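NADH dehydrogenase, putative (Plasmodium falciparum, PDB 5JWC) probably catalyses electron transfer from NADH to ubiquinone through a bound flavin-adenine dinucleotide, and binds a quinolone antimalarial compound. Local coordinates at residues G196-V201 against P239-N244; G459-I464 against V469-P474. All blocks are in the same frame, centred on the assembly; numbering follows the deposited sequence.

How the contacts relate
Contact 1 comes first along the chain, in the part related to pyridine nucleotide-disulphide oxidoreductases, and is complete before contact 2 opens in the NDH2 C-terminal domain. Their centres nevertheless lie about 9 Å apart, on the same side of the chain's centre, and they touch directly. Phe241 spans the two, its CZ 3.7 Å from Ser460 CB, while Thr240, the Phe241 backbone and Thr242 pack against Asp472. Strand 460-465 packs on both helices that begin in contact 1, 198-218 and 243-255, and Val470 of strand 468-473 on helix 243-255. The C-terminal three-stranded sheet thereby joins what is probably the second (NADH-binding) dinucleotide-binding domain, close to the flavin and a bound quinolone inhibitor.

Contact 1 of 2, residues G196-V201 against P239-N244; sequences GGPTGV and PTFTQN. With FAD (flavin-adenine dinucleotide), chain C.
The ring of Pro198 overlaps the rim of the Phe241 ring, CG meeting CE2 at 4.0 Å near the aromatic plane, so the phenyl group presents an edge to the proline. Pro198 opens helix 198-218 after the glycine turn that follows strand 190-194, and Gly197 and Gly200 belong to a GxGxxG-type sequence; this is consistent with the second Rossmann-type turn of a two-dinucleotide-binding oxidoreductase, probably the one serving NADH. Gly197 is the N-cap of that helix, and its carbonyl O accepts the first-turn bond from Val201 N at 3.0 Å. The other half of the contact is a proline laid on backbone, with Pro239 CD 3.7 Å from Gly196 O. A bond from Gly196 N to Glu232 OE1 and backbone bonding with Leu238 tie the turn to the end of strand 227-232 and to the loop that follows. Phe241 holds CG beside its own backbone N (chi1 -71°), which carries the ring toward Pro198, while strand 460-465 supplies further packing through Ala462. At the start of helix 243-255, Thr242 OG1 caps Ile245 N. On the flavin side, Thr199 OG1 approaches the C7M methyl of FAD at 3.4 Å, and Thr199 CG2 touches the same methyl at 3.7 Å.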
loop_
_atom_site.group_PDB
_atom_site.type_symbol
_atom_site.label_atom_id
_atom_site.label_comp_id
_atom_site.label_asym_id
_atom_site.label_seq_id
_atom_site.Cartn_x
_atom_site.Cartn_y
_atom_site.Cartn_z
ATOM N N GLY A 196 -10.821 -25.297 -6.036
ATOM C CA GLY A 196 -11.605 -25.580 -4.844
ATOM C C GLY A 196 -10.783 -25.968 -3.623
ATOM O O GLY A 196 -11.330 -26.425 -2.615
ATOM N N GLY A 197 -9.473 -25.780 -3.709
ATOM C CA GLY A 197 -8.580 -26.002 -2.575
ATOM C C GLY A 197 -8.694 -24.849 -1.585
ATOM O O GLY A 197 -9.515 -23.954 -1.772
ATOM N N PRO A 198 -7.877 -24.867 -0.527
ATOM C CA PRO A 198 -8.020 -23.887 0.557
ATOM C C PRO A 198 -7.906 -22.434 0.081
ATOM O O PRO A 198 -8.669 -21.585 0.544
ATOM C CB PRO A 198 -6.867 -24.238 1.509
ATOM C CG PRO A 198 -6.539 -25.662 1.210
ATOM C CD PRO A 198 -6.820 -25.862 -0.258
ATOM N N THR A 199 -6.971 -22.146 -0.820
ATOM C CA THR A 199 -6.816 -20.771 -1.281
ATOM C C THR A 199 -8.041 -20.255 -2.030
ATOM O O THR A 199 -8.570 -19.187 -1.695
ATOM C CB THR A 199 -5.608 -20.611 -2.179
ATOM O OG1 THR A 199 -4.441 -20.903 -1.413
ATOM C CG2 THR A 199 -5.529 -19.174 -2.685
ATOM N N GLY A 200 -8.483 -21.011 -3.033
ATOM C CA GLY A 200 -9.676 -20.664 -3.790
ATOM C C GLY A 200 -10.890 -20.496 -2.888
ATOM O O GLY A 200 -11.659 -19.542 -3.014
ATOM N N VAL A 201 -11.049 -21.421 -1.955
ATOM C CA VAL A 201 -12.157 -21.364 -1.022
ATOM C C VAL A 201 -12.066 -20.115 -0.143
ATOM O O VAL A 201 -13.058 -19.410 0.029
ATOM C CB VAL A 201 -12.207 -22.637 -0.137
ATOM C CG1 VAL A 201 -13.082 -22.404 1.072
ATOM C CG2 VAL A 201 -12.715 -23.821 -0.963
ATOM N N PRO A 239 -10.977 -30.670 -0.824
ATOM C CA PRO A 239 -10.943 -32.135 -0.954
ATOM C C PRO A 239 -9.911 -32.812 -0.038
ATOM O O PRO A 239 -10.082 -33.984 0.278
ATOM C CB PRO A 239 -10.591 -32.352 -2.437
ATOM C CG PRO A 239 -9.813 -31.117 -2.834
ATOM C CD PRO A 239 -10.491 -29.991 -2.044
ATOM N N THR A 240 -8.891 -32.089 0.416
ATOM C CA THR A 240 -7.906 -32.679 1.329
ATOM C C THR A 240 -8.337 -32.661 2.800
ATOM O O THR A 240 -7.635 -33.188 3.662
ATOM C CB THR A 240 -6.557 -31.962 1.224
ATOM O OG1 THR A 240 -6.706 -30.619 1.702
ATOM C CG2 THR A 240 -6.059 -31.933 -0.232
ATOM N N PHE A 241 -9.471 -32.036 3.082
ATOM C CA PHE A 241 -10.059 -32.036 4.420
ATOM C C PHE A 241 -11.012 -33.238 4.476
ATOM O O PHE A 241 -11.111 -33.997 3.508
ATOM C CB PHE A 241 -10.818 -30.723 4.702
ATOM C CG PHE A 241 -9.933 -29.515 4.892
ATOM C CD1 PHE A 241 -9.935 -28.823 6.093
ATOM C CD2 PHE A 241 -9.106 -29.068 3.874
ATOM C CE1 PHE A 241 -9.126 -27.697 6.277
ATOM C CE2 PHE A 241 -8.290 -27.949 4.045
ATOM C CZ PHE A 241 -8.297 -27.264 5.244
ATOM N N THR A 242 -11.751 -33.382 5.562
ATOM C CA THR A 242 -12.723 -34.475 5.684
ATOM C C THR A 242 -14.000 -34.246 4.882
ATOM O O THR A 242 -14.336 -33.101 4.526
ATOM C CB THR A 242 -13.110 -34.697 7.136
ATOM O OG1 THR A 242 -13.858 -33.568 7.602
ATOM C CG2 THR A 242 -11.855 -34.889 8.003
ATOM N N GLN A 243 -14.718 -35.334 4.608
ATOM C CA GLN A 243 -15.919 -35.259 3.802
ATOM C C GLN A 243 -16.963 -34.384 4.473
ATOM O O GLN A 243 -17.660 -33.627 3.804
ATOM C CB GLN A 243 -16.466 -36.671 3.529
ATOM C CG GLN A 243 -17.687 -36.701 2.605
ATOM C CD GLN A 243 -17.404 -36.097 1.225
ATOM O OE1 GLN A 243 -16.440 -36.470 0.550
ATOM N NE2 GLN A 243 -18.237 -35.147 0.815
ATOM N N ASN A 244 -17.064 -34.461 5.794
ATOM C CA ASN A 244 -17.999 -33.607 6.519
ATOM C C ASN A 244 -17.635 -32.121 6.375
ATOM O O ASN A 244 -18.523 -31.263 6.273
ATOM C CB ASN A 244 -18.053 -33.989 8.005
ATOM C CG ASN A 244 -18.988 -35.157 8.271
ATOM O OD1 ASN A 244 -19.938 -35.380 7.527
ATOM N ND2 ASN A 244 -18.733 -35.894 9.341
HETATM P PA FAD C . 8.269 -19.642 -0.894
HETATM O O1A FAD C . 7.323 -19.288 -2.006
HETATM O O2A FAD C . 7.717 -19.409 0.468
HETATM O O5B FAD C . 9.660 -18.851 -1.071
HETATM C C5B FAD C . 10.414 -18.927 -2.259
HETATM C C4B FAD C . 11.394 -17.766 -2.218
HETATM O O4B FAD C . 12.354 -17.930 -3.242
HETATM C C3B FAD C . 10.690 -16.428 -2.466
HETATM O O3B FAD C . 11.252 -15.461 -1.606
HETATM C C2B FAD C . 11.092 -16.080 -3.882
HETATM O O2B FAD C . 11.141 -14.683 -4.061
HETATM C C1B FAD C . 12.485 -16.698 -3.916
HETATM N N9A FAD C . 13.012 -16.983 -5.254
HETATM C C8A FAD C . 12.322 -17.403 -6.366
HETATM N N7A FAD C . 13.220 -17.558 -7.371
HETATM C C5A FAD C . 14.454 -17.250 -6.914
HETATM C C6A FAD C . 15.698 -17.244 -7.527
HETATM N N6A FAD C . 15.830 -17.666 -8.784
HETATM N N1A FAD C . 16.803 -16.887 -6.788
HETATM C C2A FAD C . 16.667 -16.536 -5.457
HETATM N N3A FAD C . 15.423 -16.541 -4.855
HETATM C C4A FAD C . 14.336 -16.886 -5.582
HETATM N N1 FAD C . 0.917 -23.766 3.437
HETATM C C2 FAD C . 0.479 -24.239 4.644
HETATM O O2 FAD C . 1.134 -25.095 5.228
HETATM N N3 FAD C . -0.683 -23.752 5.220
HETATM C C4 FAD C . -1.426 -22.778 4.607
HETATM O O4 FAD C . -2.454 -22.356 5.154
HETATM C C4X FAD C . -0.986 -22.279 3.387
HETATM N N5 FAD C . -1.697 -21.300 2.730
HETATM C C5X FAD C . -1.234 -20.817 1.511
HETATM C C6 FAD C . -1.934 -19.818 0.859
HETATM C C7 FAD C . -1.497 -19.317 -0.362
HETATM C C7M FAD C . -2.303 -18.234 -1.041
HETATM C C8 FAD C . -0.332 -19.812 -0.933
HETATM C C8M FAD C . 0.158 -19.288 -2.251
HETATM C C9 FAD C . 0.379 -20.818 -0.276
HETATM C C9A FAD C . -0.065 -21.316 0.947
HETATM N N10 FAD C . 0.638 -22.308 1.609
HETATM C C10 FAD C . 0.188 -22.778 2.814
HETATM C "C1'" FAD C . 1.873 -22.916 1.012
HETATM C "C2'" FAD C . 3.172 -22.233 1.352
HETATM O "O2'" FAD C . 3.087 -20.886 0.978
HETATM C "C3'" FAD C . 4.256 -22.880 0.509
HETATM O "O3'" FAD C . 4.263 -24.278 0.686
HETATM C "C4'" FAD C . 5.573 -22.267 0.956
HETATM O "O4'" FAD C . 5.590 -20.961 0.441
HETATM C "C5'" FAD C . 6.785 -23.044 0.468
HETATM O "O5'" FAD C . 7.929 -22.419 1.013
HETATM P P FAD C . 9.226 -22.184 0.086
HETATM O O1P FAD C . 10.334 -21.597 0.930
HETATM O O2P FAD C . 9.544 -23.506 -0.554
HETATM O O3P FAD C . 8.722 -21.179 -1.083
#

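Contact 2 of 2, residues G459-I464 against V469-P474; sequences GSLAYI and VVADLP. With 4W0 (5-fluoro-3-methyl-2-{4-[4-(trifluoromethoxy)benzyl]phenyl}quinolin-4(1H)-one), chain M; TRT (fragment of triton X-100), chain J.
Tyr463 meets Val469 at the edge of its ring, CD1 lying 3.7 Å from Val469 CG2, and the two side chains cross at about a right angle. With CG anti to the backbone N (chi1 180°), the tyrosine extends from CB, near C1 of the inhibitor's quinolone, to CG, 3.8 Å from that same carbon. Beyond it the phenol lies under the bicycle, quinolone C2 sitting 3.5 Å above the ring centre. CZ comes to 3.4 Å from the quinolone N, and at the tip OH is hydrogen-bonded to Asp209 and to His467 N, two partners that would fix the rotation of the phenol. The backbones form an antiparallel hairpin: Ser460 N to Asp472 O, Asp472 N to Ser460 O, Ala462 N to Val470 O and Val470 N to Ala462 O are each 2.9 Å. On the face shared with Tyr463, Leu461 CD1 packs on Ala471 CB at 3.6 Å and also reaches the Triton fragment. Leu473 CD2 lies 3.6 Å from Gly459 CA. Val470, on the face with Ala462, meets Ile464 CD1 through CG1. Helix 484-495 covers Leu461 and Val469, helix 243-255 receives Ile464 and Val470, helix 198-218 touches Ala462, Tyr463 and Ile464, its Glu202 accepting a bond from Tyr463 N, and strand 476-479 pairs with 468-473, the middle strand, on the edge away from 460-465.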
loop_
_atom_site.group_PDB
_atom_site.type_symbol
_atom_site.label_atom_id
_atom_site.label_comp_id
_atom_site.label_asym_id
_atom_site.label_seq_id
_atom_site.Cartn_x
_atom_site.Cartn_y
_atom_site.Cartn_z
ATOM N N GLY A 459 -2.065 -30.275 11.329
ATOM C CA GLY A 459 -3.434 -29.944 10.991
ATOM C C GLY A 459 -3.573 -28.780 10.026
ATOM O O GLY A 459 -2.599 -28.097 9.695
ATOM N N SER A 460 -4.798 -28.571 9.559
ATOM C CA SER A 460 -5.106 -27.520 8.604
ATOM C C SER A 460 -6.338 -26.751 9.040
ATOM O O SER A 460 -7.218 -27.305 9.710
ATOM C CB SER A 460 -5.339 -28.098 7.214
ATOM O OG SER A 460 -4.283 -28.963 6.838
ATOM N N LEU A 461 -6.398 -25.492 8.611
ATOM C CA LEU A 461 -7.444 -24.561 8.978
ATOM C C LEU A 461 -7.928 -23.855 7.729
ATOM O O LEU A 461 -7.126 -23.534 6.853
ATOM C CB LEU A 461 -6.906 -23.493 9.947
ATOM C CG LEU A 461 -7.404 -23.480 11.373
ATOM C CD1 LEU A 461 -6.733 -24.699 12.005
ATOM C CD2 LEU A 461 -6.961 -22.222 12.082
ATOM N N ALA A 462 -9.217 -23.545 7.671
ATOM C CA ALA A 462 -9.718 -22.727 6.571
ATOM C C ALA A 462 -10.884 -21.844 6.995
ATOM O O ALA A 462 -11.776 -22.287 7.721
ATOM C CB ALA A 462 -10.125 -23.614 5.396
ATOM N N TYR A 463 -10.877 -20.589 6.548
ATOM C CA TYR A 463 -12.020 -19.703 6.738
ATOM C C TYR A 463 -12.980 -19.839 5.555
ATOM O O TYR A 463 -12.558 -19.743 4.396
ATOM C CB TYR A 463 -11.579 -18.242 6.900
ATOM C CG TYR A 463 -12.771 -17.330 7.086
ATOM C CD1 TYR A 463 -13.509 -17.360 8.263
ATOM C CD2 TYR A 463 -13.178 -16.465 6.078
ATOM C CE1 TYR A 463 -14.615 -16.544 8.443
ATOM C CE2 TYR A 463 -14.299 -15.646 6.240
ATOM C CZ TYR A 463 -15.006 -15.692 7.430
ATOM O OH TYR A 463 -16.110 -14.899 7.627
ATOM N N ILE A 464 -14.264 -20.090 5.824
ATOM C CA ILE A 464 -15.189 -20.400 4.724
ATOM C C ILE A 464 -16.399 -19.459 4.640
ATOM O O ILE A 464 -17.389 -19.751 3.949
ATOM C CB ILE A 464 -15.693 -21.881 4.795
ATOM C CG1 ILE A 464 -16.598 -22.115 6.009
ATOM C CG2 ILE A 464 -14.505 -22.875 4.788
ATOM C CD1 ILE A 464 -17.330 -23.452 5.956
ATOM N N VAL A 469 -15.272 -21.028 10.497
ATOM C CA VAL A 469 -13.957 -21.607 10.316
ATOM C C VAL A 469 -14.047 -23.130 10.446
ATOM O O VAL A 469 -14.738 -23.643 11.329
ATOM C CB VAL A 469 -12.954 -21.059 11.346
ATOM C CG1 VAL A 469 -11.686 -21.926 11.388
ATOM C CG2 VAL A 469 -12.597 -19.580 11.029
ATOM N N VAL A 470 -13.381 -23.844 9.546
ATOM C CA VAL A 470 -13.255 -25.292 9.673
ATOM C C VAL A 470 -11.802 -25.660 9.946
ATOM O O VAL A 470 -10.878 -24.928 9.567
ATOM C CB VAL A 470 -13.745 -26.028 8.426
ATOM C CG1 VAL A 470 -15.224 -25.738 8.196
ATOM C CG2 VAL A 470 -12.909 -25.618 7.201
ATOM N N ALA A 471 -11.602 -26.780 10.628
ATOM C CA ALA A 471 -10.248 -27.237 10.907
ATOM C C ALA A 471 -10.206 -28.755 10.921
ATOM O O ALA A 471 -11.073 -29.409 11.505
ATOM C CB ALA A 471 -9.753 -26.682 12.219
ATOM N N ASP A 472 -9.197 -29.295 10.251
ATOM C CA ASP A 472 -8.948 -30.726 10.172
ATOM C C ASP A 472 -7.634 -30.960 10.901
ATOM O O ASP A 472 -6.571 -30.693 10.353
ATOM C CB ASP A 472 -8.888 -31.165 8.704
ATOM C CG ASP A 472 -8.557 -32.639 8.525
ATOM O OD1 ASP A 472 -8.273 -33.037 7.368
ATOM O OD2 ASP A 472 -8.556 -33.395 9.517
ATOM N N LEU A 473 -7.713 -31.398 12.159
ATOM C CA LEU A 473 -6.539 -31.526 13.018
ATOM C C LEU A 473 -6.309 -32.981 13.419
ATOM O O LEU A 473 -7.190 -33.818 13.228
ATOM C CB LEU A 473 -6.707 -30.660 14.263
ATOM C CG LEU A 473 -7.003 -29.189 13.968
ATOM C CD1 LEU A 473 -7.446 -28.497 15.228
ATOM C CD2 LEU A 473 -5.766 -28.488 13.390
ATOM N N PRO A 474 -5.111 -33.294 13.953
ATOM C CA PRO A 474 -5.003 -34.608 14.587
ATOM C C PRO A 474 -6.006 -34.670 15.737
ATOM O O PRO A 474 -5.987 -33.779 16.594
ATOM C CB PRO A 474 -3.556 -34.645 15.109
ATOM C CG PRO A 474 -2.821 -33.626 14.283
ATOM C CD PRO A 474 -3.843 -32.545 14.015
HETATM C C1 4W0 M . -10.722 -14.556 8.621
HETATM C C2 4W0 M . -11.842 -13.815 8.207
HETATM C C3 4W0 M . -12.811 -13.417 9.143
HETATM C C4 4W0 M . -12.682 -13.756 10.503
HETATM C C5 4W0 M . -11.565 -14.493 10.917
HETATM C C6 4W0 M . -10.590 -14.890 9.993
HETATM O O1 4W0 M . -24.450 -11.434 5.864
HETATM C C7 4W0 M . -13.727 -13.321 11.495
HETATM C C8 4W0 M . -14.886 -12.567 11.046
HETATM C C9 4W0 M . -15.008 -12.219 9.613
HETATM C C10 4W0 M . -16.174 -11.469 9.006
HETATM C C11 4W0 M . -17.459 -12.011 9.053
HETATM C C12 4W0 M . -18.535 -11.360 8.461
HETATM C C13 4W0 M . -18.283 -10.178 7.800
HETATM C C14 4W0 M . -17.021 -9.656 7.721
HETATM C C15 4W0 M . -15.954 -10.299 8.308
HETATM O O2 4W0 M . -13.616 -13.601 12.670
HETATM N N 4W0 M . -13.994 -12.643 8.685
HETATM C C16 4W0 M . -19.325 -9.349 7.111
HETATM C C17 4W0 M . -20.663 -9.948 6.774
HETATM C C18 4W0 M . -20.760 -11.114 6.026
HETATM C C19 4W0 M . -22.026 -11.616 5.728
HETATM C C20 4W0 M . -23.167 -10.929 6.154
HETATM C C21 4W0 M . -23.060 -9.755 6.892
HETATM C C22 4W0 M . -21.804 -9.263 7.193
HETATM C C23 4W0 M . -15.923 -12.142 12.060
HETATM F F1 4W0 M . -11.433 -14.811 12.206
HETATM C C24 4W0 M . -24.958 -12.382 6.771
HETATM F F2 4W0 M . -24.188 -13.472 6.709
HETATM F F3 4W0 M . -26.212 -12.711 6.420
HETATM F F4 4W0 M . -24.936 -11.858 8.005
HETATM C C25 TRT J . 4.156 -23.296 11.297
HETATM O O24 TRT J . 3.598 -22.387 10.397
HETATM C C23 TRT J . 3.208 -23.052 9.196
HETATM C C22 TRT J . 1.942 -22.442 8.691
HETATM O O21 TRT J . 0.803 -23.135 9.273
HETATM C C20 TRT J . -0.411 -22.466 8.977
HETATM C C19 TRT J . -1.598 -23.384 9.236
HETATM O O18 TRT J . -1.779 -23.724 10.633
HETATM C C17 TRT J . -2.649 -24.836 10.794
HETATM C C16 TRT J . -2.786 -25.168 12.310
HETATM O O15 TRT J . -1.660 -25.957 12.797
HETATM C C12 TRT J . -1.433 -25.530 14.147
HETATM C C13 TRT J . -2.529 -25.574 15.050
HETATM C C14 TRT J . -2.361 -25.125 16.368
HETATM C C11 TRT J . -0.195 -25.030 14.548
HETATM C C10 TRT J . -0.022 -24.581 15.878
HETATM C C9 TRT J . -1.105 -24.632 16.788
HETATM C C6 TRT J . -0.918 -24.137 18.227
HETATM C C8 TRT J . -0.360 -25.263 19.133
HETATM C C7 TRT J . 0.126 -23.019 18.177
HETATM C C5 TRT J . -2.266 -23.427 18.678
HETATM C C1 TRT J . -3.253 -23.958 19.812
HETATM C C2 TRT J . -3.704 -25.422 19.632
HETATM C C4 TRT J . -2.680 -23.679 21.210
HETATM C C3 TRT J . -4.524 -23.129 19.717
#